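PDB 6D1P: glycosyl hydrolases family 2, sugar binding domain protein from Bacteroides uniformis str. 3978 T3 ii, which probably hydrolyses O-glycosidic bonds, acting as a beta-glucuronidase of a human gut bacterium. Local coordinates for residues Arg272-Ser277 and Ala282-Val287; Ile371-Cys376 and Glu412-His417; Ser796-Asp799 and Lys805-Leu808. All coordinates share one frame; numbering follows the deposited sequence.

In the fold
Contacts 1 and 2 are neighbours whose centres lie about 15 Å apart on one side of the chain's centre. Contact 1 belongs to the beta-sandwich domain that holds strands 240-246 and 284-292, contact 2 to the TIM barrel that follows. The two domains meet between them, where Trp276 CZ2 of the sandwich lies 3.5 Å from Cys376 O of the barrel helix. Contact 3, a hairpin near the C-terminus, is on the opposite side of the chain's centre: its centre is about 60 Å from that of contact 1 and about 50 Å from that of contact 2. It reaches the second subunit. None of the three contains a residue of the potassium or sodium sites.

Contact 1: Arg272-Ser277 and Ala282-Val287; sequences RPQLWS and ALYTCV
Pro273 and Gln274 meet the hydroxyl end of Tyr284, while Trp276 packs against Ala282 and Leu283. The contact closes the loop between strands 263-271 and 284-292 in the beta-sandwich domain of this glycoside hydrolase family 2 protein.

Polar contacts centre on Tyr284. Gln274 N donates to Tyr284 OH at 2.9 Å, arriving at the ring edge in the ring plane; the N-H...O angle of 142° leaves the bond noticeably bent. Tyr284 CG stands anti to its carbonyl carbon (chi1 -76°), which carries the ring across to the loop backbone. There Gln274 O lies 3.5 Å from Tyr284 CE1, also at the ring edge.

Apolar packing completes the closure. Pro273 CB sits 4.3 Å from Tyr284 CZ, approaching the ring obliquely. The methyl of Ala282 fits against the loop, with its CB 4.0 Å from Gln274 CB and 3.7 Å from the carbonyl oxygen Leu275 O. Farther along, the side chains of Trp276 and Leu283 run side by side and point the same way, with Leu283 CD2 3.6 Å from Trp276 CD1.

Outside the loop, Phe305 meets Tyr284 edge-to-face, and Trp276 NE1 is hydrogen-bonded to Asp377 O, which ties the indole to the barrel domain. At the edge of the indole and in its plane lies Ala282 O, 3.3 Å from Trp276 CD1.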
ATOM      1  N   ARG A 272      44.541  40.809  -0.665  1.00 49.11           N
ATOM      2  CA  ARG A 272      43.622  40.748  -1.809  1.00 51.96           C
ATOM      3  C   ARG A 272      43.229  39.327  -2.214  1.00 52.85           C
ATOM      4  O   ARG A 272      43.555  38.892  -3.331  1.00 48.87           O
ATOM      5  CB  ARG A 272      44.204  41.487  -3.026  1.00 52.15           C
ATOM      6  CG  ARG A 272      43.649  42.917  -3.210  1.00 58.97           C
ATOM      7  CD  ARG A 272      43.755  43.464  -4.655  1.00 65.18           C
ATOM      8  NE  ARG A 272      42.553  43.196  -5.458  1.00 74.57           N
ATOM      9  CZ  ARG A 272      42.410  43.514  -6.748  1.00 73.57           C
ATOM     10  NH1 ARG A 272      43.396  44.121  -7.411  1.00 68.08           N
ATOM     11  NH2 ARG A 272      41.273  43.228  -7.377  1.00 62.76           N
ATOM     12  N   PRO A 273      42.505  38.597  -1.352  1.00 47.19           N
ATOM     13  CA  PRO A 273      42.119  37.213  -1.680  1.00 48.30           C
ATOM     14  C   PRO A 273      41.320  37.096  -2.972  1.00 41.30           C
ATOM     15  O   PRO A 273      40.607  38.012  -3.382  1.00 42.62           O
ATOM     16  CB  PRO A 273      41.267  36.782  -0.472  1.00 41.71           C
ATOM     17  CG  PRO A 273      40.885  38.074   0.230  1.00 48.64           C
ATOM     18  CD  PRO A 273      42.050  38.990  -0.007  1.00 46.07           C
ATOM     19  N   GLN A 274      41.459  35.946  -3.625  1.00 45.41           N
ATOM     20  CA  GLN A 274      40.563  35.618  -4.726  1.00 45.56           C
ATOM     21  C   GLN A 274      39.131  35.570  -4.213  1.00 38.99           C
ATOM     22  O   GLN A 274      38.840  34.898  -3.224  1.00 34.45           O
ATOM     23  CB  GLN A 274      40.939  34.272  -5.339  1.00 43.99           C
ATOM     24  CG  GLN A 274      42.180  34.287  -6.197  1.00 51.85           C
ATOM     25  CD  GLN A 274      42.088  33.294  -7.343  1.00 53.73           C
ATOM     26  OE1 GLN A 274      42.807  32.288  -7.367  1.00 49.24           O
ATOM     27  NE2 GLN A 274      41.197  33.572  -8.302  1.00 45.50           N
ATOM     28  N   LEU A 275      38.238  36.280  -4.884  1.00 39.00           N
ATOM     29  CA  LEU A 275      36.867  36.405  -4.416  1.00 37.41           C
ATOM     30  C   LEU A 275      35.974  35.322  -5.015  1.00 39.15           C
ATOM     31  O   LEU A 275      36.018  35.067  -6.227  1.00 35.01           O
ATOM     32  CB  LEU A 275      36.326  37.787  -4.763  1.00 33.90           C
ATOM     33  CG  LEU A 275      37.084  38.941  -4.103  1.00 39.41           C
ATOM     34  CD1 LEU A 275      36.440  40.262  -4.487  1.00 40.52           C
ATOM     35  CD2 LEU A 275      37.119  38.777  -2.598  1.00 37.63           C
ATOM     36  N   TRP A 276      35.153  34.692  -4.167  1.00 36.23           N
ATOM     37  CA  TRP A 276      34.101  33.805  -4.656  1.00 35.90           C
ATOM     38  C   TRP A 276      32.889  34.617  -5.096  1.00 32.23           C
ATOM     39  O   TRP A 276      32.427  35.505  -4.377  1.00 34.14           O
ATOM     40  CB  TRP A 276      33.689  32.801  -3.580  1.00 36.99           C
ATOM     41  CG  TRP A 276      32.721  31.727  -4.062  1.00 34.01           C
ATOM     42  CD1 TRP A 276      33.042  30.457  -4.445  1.00 32.39           C
ATOM     43  CD2 TRP A 276      31.291  31.838  -4.204  1.00 33.88           C
ATOM     44  NE1 TRP A 276      31.907  29.769  -4.817  1.00 33.48           N
ATOM     45  CE2 TRP A 276      30.820  30.590  -4.677  1.00 30.94           C
ATOM     46  CE3 TRP A 276      30.364  32.863  -3.965  1.00 31.57           C
ATOM     47  CZ2 TRP A 276      29.469  30.341  -4.918  1.00 30.88           C
ATOM     48  CZ3 TRP A 276      29.023  32.617  -4.207  1.00 33.93           C
ATOM     49  CH2 TRP A 276      28.584  31.360  -4.677  1.00 33.16           C
ATOM     50  N   SER A 277      32.372  34.302  -6.270  1.00 33.40           N
ATOM     51  CA  SER A 277      31.114  34.852  -6.753  1.00 35.29           C
ATOM     52  C   SER A 277      30.495  33.826  -7.687  1.00 33.97           C
ATOM     53  O   SER A 277      31.142  32.838  -8.051  1.00 31.58           O
ATOM     54  CB  SER A 277      31.320  36.186  -7.476  1.00 31.06           C
ATOM     55  OG  SER A 277      31.859  35.970  -8.773  1.00 34.96           O
ATOM     56  N   ALA A 282      35.733  31.101  -7.157  1.00 35.42           N
ATOM     57  CA  ALA A 282      37.019  30.734  -6.584  1.00 38.31           C
ATOM     58  C   ALA A 282      36.833  30.171  -5.180  1.00 38.96           C
ATOM     59  O   ALA A 282      36.279  30.837  -4.297  1.00 35.52           O
ATOM     60  CB  ALA A 282      37.953  31.946  -6.555  1.00 39.57           C
ATOM     61  N   LEU A 283      37.319  28.955  -4.973  1.00 38.12           N
ATOM     62  CA  LEU A 283      37.212  28.268  -3.699  1.00 37.31           C
ATOM     63  C   LEU A 283      38.600  28.027  -3.133  1.00 42.22           C
ATOM     64  O   LEU A 283      39.486  27.545  -3.846  1.00 39.43           O
ATOM     65  CB  LEU A 283      36.483  26.936  -3.854  1.00 37.62           C
ATOM     66  CG  LEU A 283      34.982  26.961  -4.119  1.00 40.60           C
ATOM     67  CD1 LEU A 283      34.469  25.550  -4.473  1.00 31.68           C
ATOM     68  CD2 LEU A 283      34.281  27.496  -2.896  1.00 34.50           C
ATOM     69  N   TYR A 284      38.782  28.380  -1.863  1.00 40.37           N
ATOM     70  CA  TYR A 284      39.957  28.010  -1.098  1.00 39.53           C
ATOM     71  C   TYR A 284      39.721  26.670  -0.424  1.00 43.57           C
ATOM     72  O   TYR A 284      38.589  26.190  -0.316  1.00 41.23           O
ATOM     73  CB  TYR A 284      40.280  29.069  -0.044  1.00 43.12           C
ATOM     74  CG  TYR A 284      40.915  30.335  -0.573  1.00 41.63           C
ATOM     75  CD1 TYR A 284      40.190  31.220  -1.358  1.00 37.46           C
ATOM     76  CD2 TYR A 284      42.237  30.653  -0.272  1.00 44.91           C
ATOM     77  CE1 TYR A 284      40.752  32.376  -1.834  1.00 41.88           C
ATOM     78  CE2 TYR A 284      42.821  31.822  -0.747  1.00 38.55           C
ATOM     79  CZ  TYR A 284      42.073  32.678  -1.529  1.00 43.57           C
ATOM     80  OH  TYR A 284      42.627  33.844  -2.020  1.00 49.11           O
ATOM     81  N   THR A 285      40.808  26.072   0.057  1.00 43.64           N
ATOM     82  CA  THR A 285      40.745  24.785   0.729  1.00 44.58           C
ATOM     83  C   THR A 285      41.462  24.865   2.064  1.00 46.67           C
ATOM     84  O   THR A 285      42.488  25.533   2.185  1.00 47.61           O
ATOM     85  CB  THR A 285      41.351  23.672  -0.135  1.00 50.75           C
ATOM     86  OG1 THR A 285      40.361  23.210  -1.063  1.00 49.01           O
ATOM     87  CG2 THR A 285      41.803  22.492   0.717  1.00 47.71           C
ATOM     88  N   CYS A 286      40.894  24.207   3.069  1.00 45.09           N
ATOM     89  CA  CYS A 286      41.527  24.039   4.365  1.00 44.47           C
ATOM     90  C   CYS A 286      41.639  22.551   4.655  1.00 48.11           C
ATOM     91  O   CYS A 286      40.641  21.825   4.591  1.00 49.69           O
ATOM     92  CB  CYS A 286      40.725  24.748   5.455  1.00 48.10           C
ATOM     93  SG  CYS A 286      41.280  24.406   7.133  1.00 51.35           S
ATOM     94  N   VAL A 287      42.851  22.091   4.951  1.00 49.14           N
ATOM     95  CA  VAL A 287      43.107  20.683   5.237  1.00 48.32           C
ATOM     96  C   VAL A 287      43.574  20.576   6.679  1.00 50.49           C
ATOM     97  O   VAL A 287      44.599  21.163   7.057  1.00 53.31           O
ATOM     98  CB  VAL A 287      44.149  20.073   4.284  1.00 47.99           C
ATOM     99  CG1 VAL A 287      44.333  18.604   4.589  1.00 43.15           C
ATOM    100  CG2 VAL A 287      43.748  20.267   2.831  1.00 45.92           C
TER
HETATM  101  O   HOH W   1      37.121  32.248  -2.515  1.00 37.08           O

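Contact 2: Ile371-Cys376 and Glu412-His417; sequences IILRLC and EQHRNH
Leu373 reaches out from helix 370-379 and lays neighbouring carbons against the faces of two imidazoles, His414 on helix 397-414 and His417 in the turn that follows.

Both main contacts are CH-pi interactions. Leu373 CB stands over the centre of the His417 ring, 3.5 Å from its centroid and only 10° off the ring normal. Leu373 CG lies over one face of His414 at 3.6 Å from the centroid, displaced toward the rim and 18° off the normal. Beside it, Leu373 CD2 comes within 3.4 Å of His414 CE1. The leucine crosses each histidine side chain at about a right angle. Its CG is anti to the carbonyl carbon (chi1 -79°), which turns the branched end toward His414 while CB stays against the face of His417. Arg374 adds a looser touch, its CG 4.1 Å from His417 CE1.

No hydrogen bond crosses between the segments. His417 N donates to His414 O at 3.0 Å in a type I beta turn, His414 to His417, that brings the second ring to helix 370-379. His414 ND1 is bonded to Glu385 OE2 and His417 ND1 to Asp377 OD2, which probably helps to set the turn of each ring.

Contact between helix 370-379 and the C-terminal part and following turn of helix 397-414, which come after the adjacent parallel strands 360-362 and 382-386, belongs to the outer helical layer of a TIM barrel.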
ATOM      1  N   ILE A 371      25.609  17.445  -1.497  1.00 31.89           N
ATOM      2  CA  ILE A 371      26.073  17.428  -2.880  1.00 30.38           C
ATOM      3  C   ILE A 371      25.586  18.661  -3.617  1.00 28.31           C
ATOM      4  O   ILE A 371      26.298  19.217  -4.464  1.00 30.47           O
ATOM      5  CB  ILE A 371      25.615  16.135  -3.582  1.00 23.55           C
ATOM      6  CG1 ILE A 371      26.116  14.926  -2.800  1.00 29.51           C
ATOM      7  CG2 ILE A 371      26.135  16.084  -4.998  1.00 21.24           C
ATOM      8  CD1 ILE A 371      25.484  13.627  -3.204  1.00 29.47           C
ATOM      9  N   ILE A 372      24.370  19.113  -3.309  1.00 26.02           N
ATOM     10  CA  ILE A 372      23.843  20.305  -3.966  1.00 29.24           C
ATOM     11  C   ILE A 372      24.611  21.543  -3.521  1.00 30.02           C
ATOM     12  O   ILE A 372      24.917  22.428  -4.329  1.00 29.81           O
ATOM     13  CB  ILE A 372      22.340  20.442  -3.678  1.00 31.63           C
ATOM     14  CG1 ILE A 372      21.583  19.182  -4.148  1.00 20.61           C
ATOM     15  CG2 ILE A 372      21.807  21.729  -4.288  1.00 22.01           C
ATOM     16  CD1 ILE A 372      21.471  19.063  -5.625  1.00 23.24           C
ATOM     17  N   LEU A 373      24.934  21.617  -2.229  1.00 28.17           N
ATOM     18  CA  LEU A 373      25.685  22.754  -1.705  1.00 31.01           C
ATOM     19  C   LEU A 373      27.066  22.830  -2.342  1.00 30.67           C
ATOM     20  O   LEU A 373      27.492  23.896  -2.804  1.00 29.76           O
ATOM     21  CB  LEU A 373      25.786  22.641  -0.180  1.00 29.64           C
ATOM     22  CG  LEU A 373      24.567  23.049   0.656  1.00 30.67           C
ATOM     23  CD1 LEU A 373      24.461  24.556   0.623  1.00 26.36           C
ATOM     24  CD2 LEU A 373      23.224  22.403   0.209  1.00 21.78           C
ATOM     25  N   ARG A 374      27.776  21.696  -2.386  1.00 28.92           N
ATOM     26  CA  ARG A 374      29.067  21.669  -3.066  1.00 33.94           C
ATOM     27  C   ARG A 374      28.931  22.108  -4.517  1.00 34.83           C
ATOM     28  O   ARG A 374      29.743  22.896  -5.011  1.00 38.21           O
ATOM     29  CB  ARG A 374      29.681  20.276  -2.980  1.00 34.59           C
ATOM     30  CG  ARG A 374      30.202  19.932  -1.610  1.00 35.16           C
ATOM     31  CD  ARG A 374      30.391  18.432  -1.459  1.00 44.59           C
ATOM     32  NE  ARG A 374      29.739  17.976  -0.239  1.00 49.40           N
ATOM     33  CZ  ARG A 374      29.287  16.745  -0.033  1.00 48.66           C
ATOM     34  NH1 ARG A 374      29.412  15.810  -0.978  1.00 46.06           N
ATOM     35  NH2 ARG A 374      28.694  16.464   1.123  1.00 45.53           N
ATOM     36  N   LEU A 375      27.888  21.641  -5.211  1.00 33.74           N
ATOM     37  CA  LEU A 375      27.691  22.076  -6.593  1.00 35.31           C
ATOM     38  C   LEU A 375      27.437  23.581  -6.693  1.00 31.87           C
ATOM     39  O   LEU A 375      27.881  24.227  -7.651  1.00 35.30           O
ATOM     40  CB  LEU A 375      26.549  21.283  -7.227  1.00 30.19           C
ATOM     41  CG  LEU A 375      26.928  19.844  -7.616  1.00 33.45           C
ATOM     42  CD1 LEU A 375      25.681  18.931  -7.709  1.00 27.70           C
ATOM     43  CD2 LEU A 375      27.735  19.820  -8.921  1.00 29.15           C
ATOM     44  N   CYS A 376      26.739  24.158  -5.723  1.00 28.44           N
ATOM     45  CA  CYS A 376      26.518  25.600  -5.744  1.00 31.20           C
ATOM     46  C   CYS A 376      27.824  26.347  -5.487  1.00 30.28           C
ATOM     47  O   CYS A 376      28.157  27.304  -6.195  1.00 30.64           O
ATOM     48  CB  CYS A 376      25.443  25.970  -4.713  1.00 28.33           C
ATOM     49  SG  CYS A 376      23.778  25.400  -5.190  1.00 32.30           S
ATOM     50  N   GLU A 412      24.803  24.643  11.268  1.00 30.60           N
ATOM     51  CA  GLU A 412      26.087  24.054  11.630  1.00 34.64           C
ATOM     52  C   GLU A 412      26.659  23.196  10.508  1.00 35.64           C
ATOM     53  O   GLU A 412      27.878  23.174  10.311  1.00 36.69           O
ATOM     54  CB  GLU A 412      25.950  23.245  12.917  1.00 35.96           C
ATOM     55  CG  GLU A 412      26.057  24.126  14.163  1.00 38.28           C
ATOM     56  CD  GLU A 412      25.847  23.361  15.451  1.00 41.29           C
ATOM     57  OE1 GLU A 412      25.514  22.149  15.383  1.00 49.00           O
ATOM     58  OE2 GLU A 412      25.999  23.975  16.530  1.00 37.34           O
ATOM     59  N   GLN A 413      25.800  22.510   9.748  1.00 30.55           N
ATOM     60  CA  GLN A 413      26.258  21.583   8.724  1.00 28.20           C
ATOM     61  C   GLN A 413      26.602  22.260   7.404  1.00 28.75           C
ATOM     62  O   GLN A 413      27.369  21.693   6.622  1.00 30.56           O
ATOM     63  CB  GLN A 413      25.197  20.489   8.504  1.00 29.01           C
ATOM     64  CG  GLN A 413      25.199  19.427   9.620  1.00 29.47           C
ATOM     65  CD  GLN A 413      23.922  18.583   9.685  1.00 28.68           C
ATOM     66  OE1 GLN A 413      23.214  18.414   8.696  1.00 29.15           O
ATOM     67  NE2 GLN A 413      23.636  18.055  10.859  1.00 28.29           N
ATOM     68  N   HIS A 414      26.069  23.452   7.130  1.00 31.62           N
ATOM     69  CA  HIS A 414      26.308  24.119   5.854  1.00 30.92           C
ATOM     70  C   HIS A 414      27.003  25.472   5.964  1.00 31.55           C
ATOM     71  O   HIS A 414      27.202  26.130   4.935  1.00 28.18           O
ATOM     72  CB  HIS A 414      24.984  24.304   5.101  1.00 24.69           C
ATOM     73  CG  HIS A 414      24.429  23.037   4.553  1.00 28.71           C
ATOM     74  ND1 HIS A 414      23.220  22.975   3.893  1.00 29.31           N
ATOM     75  CD2 HIS A 414      24.921  21.775   4.558  1.00 27.51           C
ATOM     76  CE1 HIS A 414      22.992  21.729   3.518  1.00 27.95           C
ATOM     77  NE2 HIS A 414      24.013  20.983   3.903  1.00 27.15           N
ATOM     78  N   ARG A 415      27.387  25.912   7.162  1.00 30.63           N
ATOM     79  CA  ARG A 415      27.902  27.274   7.291  1.00 28.49           C
ATOM     80  C   ARG A 415      29.218  27.504   6.559  1.00 31.90           C
ATOM     81  O   ARG A 415      29.543  28.655   6.263  1.00 36.66           O
ATOM     82  CB  ARG A 415      28.089  27.631   8.745  1.00 27.65           C
ATOM     83  CG  ARG A 415      29.056  26.749   9.463  1.00 32.21           C
ATOM     84  CD  ARG A 415      29.082  27.199  10.891  1.00 33.98           C
ATOM     85  NE  ARG A 415      29.517  26.185  11.831  1.00 37.15           N
ATOM     86  CZ  ARG A 415      29.219  26.243  13.123  1.00 43.55           C
ATOM     87  NH1 ARG A 415      28.489  27.256  13.568  1.00 41.67           N
ATOM     88  NH2 ARG A 415      29.627  25.301  13.962  1.00 44.56           N
ATOM     89  N   ASN A 416      29.991  26.460   6.265  1.00 33.77           N
ATOM     90  CA  ASN A 416      31.242  26.664   5.553  1.00 29.63           C
ATOM     91  C   ASN A 416      31.042  26.916   4.066  1.00 34.52           C
ATOM     92  O   ASN A 416      32.010  27.255   3.378  1.00 36.54           O
ATOM     93  CB  ASN A 416      32.173  25.457   5.738  1.00 33.91           C
ATOM     94  CG  ASN A 416      32.636  25.278   7.176  1.00 37.76           C
ATOM     95  OD1 ASN A 416      32.388  26.121   8.038  1.00 36.55           O
ATOM     96  ND2 ASN A 416      33.333  24.179   7.435  1.00 38.43           N
ATOM     97  N   HIS A 417      29.828  26.759   3.546  1.00 34.05           N
ATOM     98  CA  HIS A 417      29.615  26.944   2.119  1.00 32.24           C
ATOM     99  C   HIS A 417      29.525  28.427   1.795  1.00 33.98           C
ATOM    100  O   HIS A 417      28.622  29.108   2.299  1.00 32.66           O
ATOM    101  CB  HIS A 417      28.356  26.235   1.657  1.00 30.91           C
ATOM    102  CG  HIS A 417      28.445  24.750   1.752  1.00 31.18           C
ATOM    103  ND1 HIS A 417      29.123  23.987   0.828  1.00 29.88           N
ATOM    104  CD2 HIS A 417      27.968  23.886   2.677  1.00 29.25           C
ATOM    105  CE1 HIS A 417      29.053  22.715   1.170  1.00 31.25           C
ATOM    106  NE2 HIS A 417      28.354  22.627   2.288  1.00 35.98           N
TER

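Contact 3: Ser796-Asp799 and Lys805-Leu808; sequences SASD and KTAL
Ala797 and Ala807 face each other as the hydrogen-bonded pair of an antiparallel beta hairpin formed by strands 793-799 and 807-811. Both amides and both carbonyls of this pair are used. Ala807 N donates to Ala797 O at 2.8 Å, nearly straight at 172° and lying in the carbonyl plane. The return bond, Ala797 N to Ala807 O, is also 2.8 Å long but less straight, at 159°, and its donor is tilted 24° out of the carbonyl plane. Each acceptor takes a CA-H...O contact as well: Ser796 CA is 3.1 Å from Ala807 O, and Thr806 CA approaches Ala797 O.

Ser796 and Leu808 form the neighbouring non-hydrogen-bonded pair, and on their face one methyl of the leucine, CD2, touches Ser796 CB at 3.5 Å. Ser796 OG is bonded to Thr757 O of the second subunit; Leu808 packs on Val794 of that subunit. On the other face the two alanine methyls rest on Leu721. Backbone bonds of Ser796 and Ser798 to Gly755 and Glu753 tie the hairpin into its sheet.

Toward the turn the backbone ladder gives way to side-chain bonding. Ser798 OG and Thr806 OG1 share a hydrogen bond of 2.9 Å, in which either may be the donor. The threonine's torsion puts OG1 beside its own backbone N, facing Ser798 OG, while Thr806 CG2 lies toward Ser796, 4.0 Å from Ser796 CB. The Asp799 carboxylate is gripped inside the turn, OD1 taking the amide of Leu804 and OD2 that of Ile803. A water also donates to Asp799 OD1 at 3.1 Å, and the same water is weakly linked to Thr806 OG1 at 3.5 Å.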
ATOM      1  N   SER A 796      -4.113   0.543 -25.468  1.00 27.59           N
ATOM      2  CA  SER A 796      -5.421   1.172 -25.569  1.00 30.04           C
ATOM      3  C   SER A 796      -5.358   2.638 -25.137  1.00 27.89           C
ATOM      4  O   SER A 796      -4.581   3.008 -24.250  1.00 27.49           O
ATOM      5  CB  SER A 796      -6.449   0.426 -24.704  1.00 27.32           C
ATOM      6  OG  SER A 796      -6.137   0.540 -23.327  1.00 27.51           O
ATOM      7  N   ALA A 797      -6.205   3.468 -25.745  1.00 25.65           N
ATOM      8  CA  ALA A 797      -6.346   4.863 -25.330  1.00 27.57           C
ATOM      9  C   ALA A 797      -7.822   5.210 -25.229  1.00 27.75           C
ATOM     10  O   ALA A 797      -8.599   4.905 -26.140  1.00 29.69           O
ATOM     11  CB  ALA A 797      -5.643   5.833 -26.297  1.00 25.66           C
ATOM     12  N   SER A 798      -8.194   5.855 -24.122  1.00 26.83           N
ATOM     13  CA  SER A 798      -9.557   6.294 -23.872  1.00 34.10           C
ATOM     14  C   SER A 798      -9.557   7.712 -23.319  1.00 33.94           C
ATOM     15  O   SER A 798      -8.584   8.157 -22.703  1.00 32.34           O
ATOM     16  CB  SER A 798     -10.258   5.371 -22.875  1.00 33.54           C
ATOM     17  OG  SER A 798      -9.855   4.032 -23.092  1.00 38.98           O
ATOM     18  N   ASP A 799     -10.655   8.425 -23.552  1.00 35.16           N
ATOM     19  CA  ASP A 799     -10.929   9.629 -22.786  1.00 37.14           C
ATOM     20  C   ASP A 799     -11.431   9.211 -21.411  1.00 37.26           C
ATOM     21  O   ASP A 799     -12.283   8.321 -21.290  1.00 40.38           O
ATOM     22  CB  ASP A 799     -11.949  10.527 -23.484  1.00 35.53           C
ATOM     23  CG  ASP A 799     -13.323   9.915 -23.539  1.00 36.88           C
ATOM     24  OD1 ASP A 799     -13.483   8.851 -24.179  1.00 40.59           O
ATOM     25  OD2 ASP A 799     -14.240  10.492 -22.924  1.00 37.76           O
ATOM     26  N   LYS A 805     -15.144   6.265 -28.012  1.00 36.75           N
ATOM     27  CA  LYS A 805     -14.866   4.839 -28.040  1.00 33.80           C
ATOM     28  C   LYS A 805     -13.367   4.613 -27.935  1.00 35.42           C
ATOM     29  O   LYS A 805     -12.572   5.343 -28.536  1.00 41.97           O
ATOM     30  CB  LYS A 805     -15.414   4.204 -29.321  1.00 41.66           C
ATOM     31  CG  LYS A 805     -16.954   4.152 -29.414  1.00 46.53           C
ATOM     32  CD  LYS A 805     -17.531   2.886 -28.767  1.00 54.78           C
ATOM     33  CE  LYS A 805     -18.969   3.081 -28.250  1.00 61.57           C
ATOM     34  NZ  LYS A 805     -19.117   2.732 -26.785  1.00 56.34           N
ATOM     35  N   THR A 806     -12.986   3.612 -27.149  1.00 33.32           N
ATOM     36  CA  THR A 806     -11.581   3.317 -26.887  1.00 31.39           C
ATOM     37  C   THR A 806     -10.868   2.983 -28.185  1.00 30.62           C
ATOM     38  O   THR A 806     -11.431   2.329 -29.058  1.00 32.94           O
ATOM     39  CB  THR A 806     -11.472   2.135 -25.902  1.00 32.88           C
ATOM     40  OG1 THR A 806     -11.877   2.555 -24.597  1.00 31.55           O
ATOM     41  CG2 THR A 806     -10.065   1.578 -25.835  1.00 25.07           C
ATOM     42  N   ALA A 807      -9.625   3.435 -28.313  1.00 28.08           N
ATOM     43  CA  ALA A 807      -8.800   3.103 -29.460  1.00 27.12           C
ATOM     44  C   ALA A 807      -7.753   2.059 -29.074  1.00 30.55           C
ATOM     45  O   ALA A 807      -7.305   2.012 -27.925  1.00 30.84           O
ATOM     46  CB  ALA A 807      -8.110   4.363 -30.013  1.00 32.34           C
ATOM     47  N   LEU A 808      -7.328   1.256 -30.065  1.00 29.07           N
ATOM     48  CA  LEU A 808      -6.319   0.214 -29.884  1.00 29.13           C
ATOM     49  C   LEU A 808      -5.282   0.269 -30.994  1.00 26.39           C
ATOM     50  O   LEU A 808      -5.600   0.568 -32.143  1.00 28.26           O
ATOM     51  CB  LEU A 808      -6.923  -1.199 -29.904  1.00 26.71           C
ATOM     52  CG  LEU A 808      -8.042  -1.510 -28.920  1.00 27.78           C
ATOM     53  CD1 LEU A 808      -8.577  -2.872 -29.241  1.00 28.31           C
ATOM     54  CD2 LEU A 808      -7.510  -1.432 -27.492  1.00 25.80           C
TER
HETATM   55  O   HOH W   2     -13.076   5.786 -24.377  1.00 47.42           O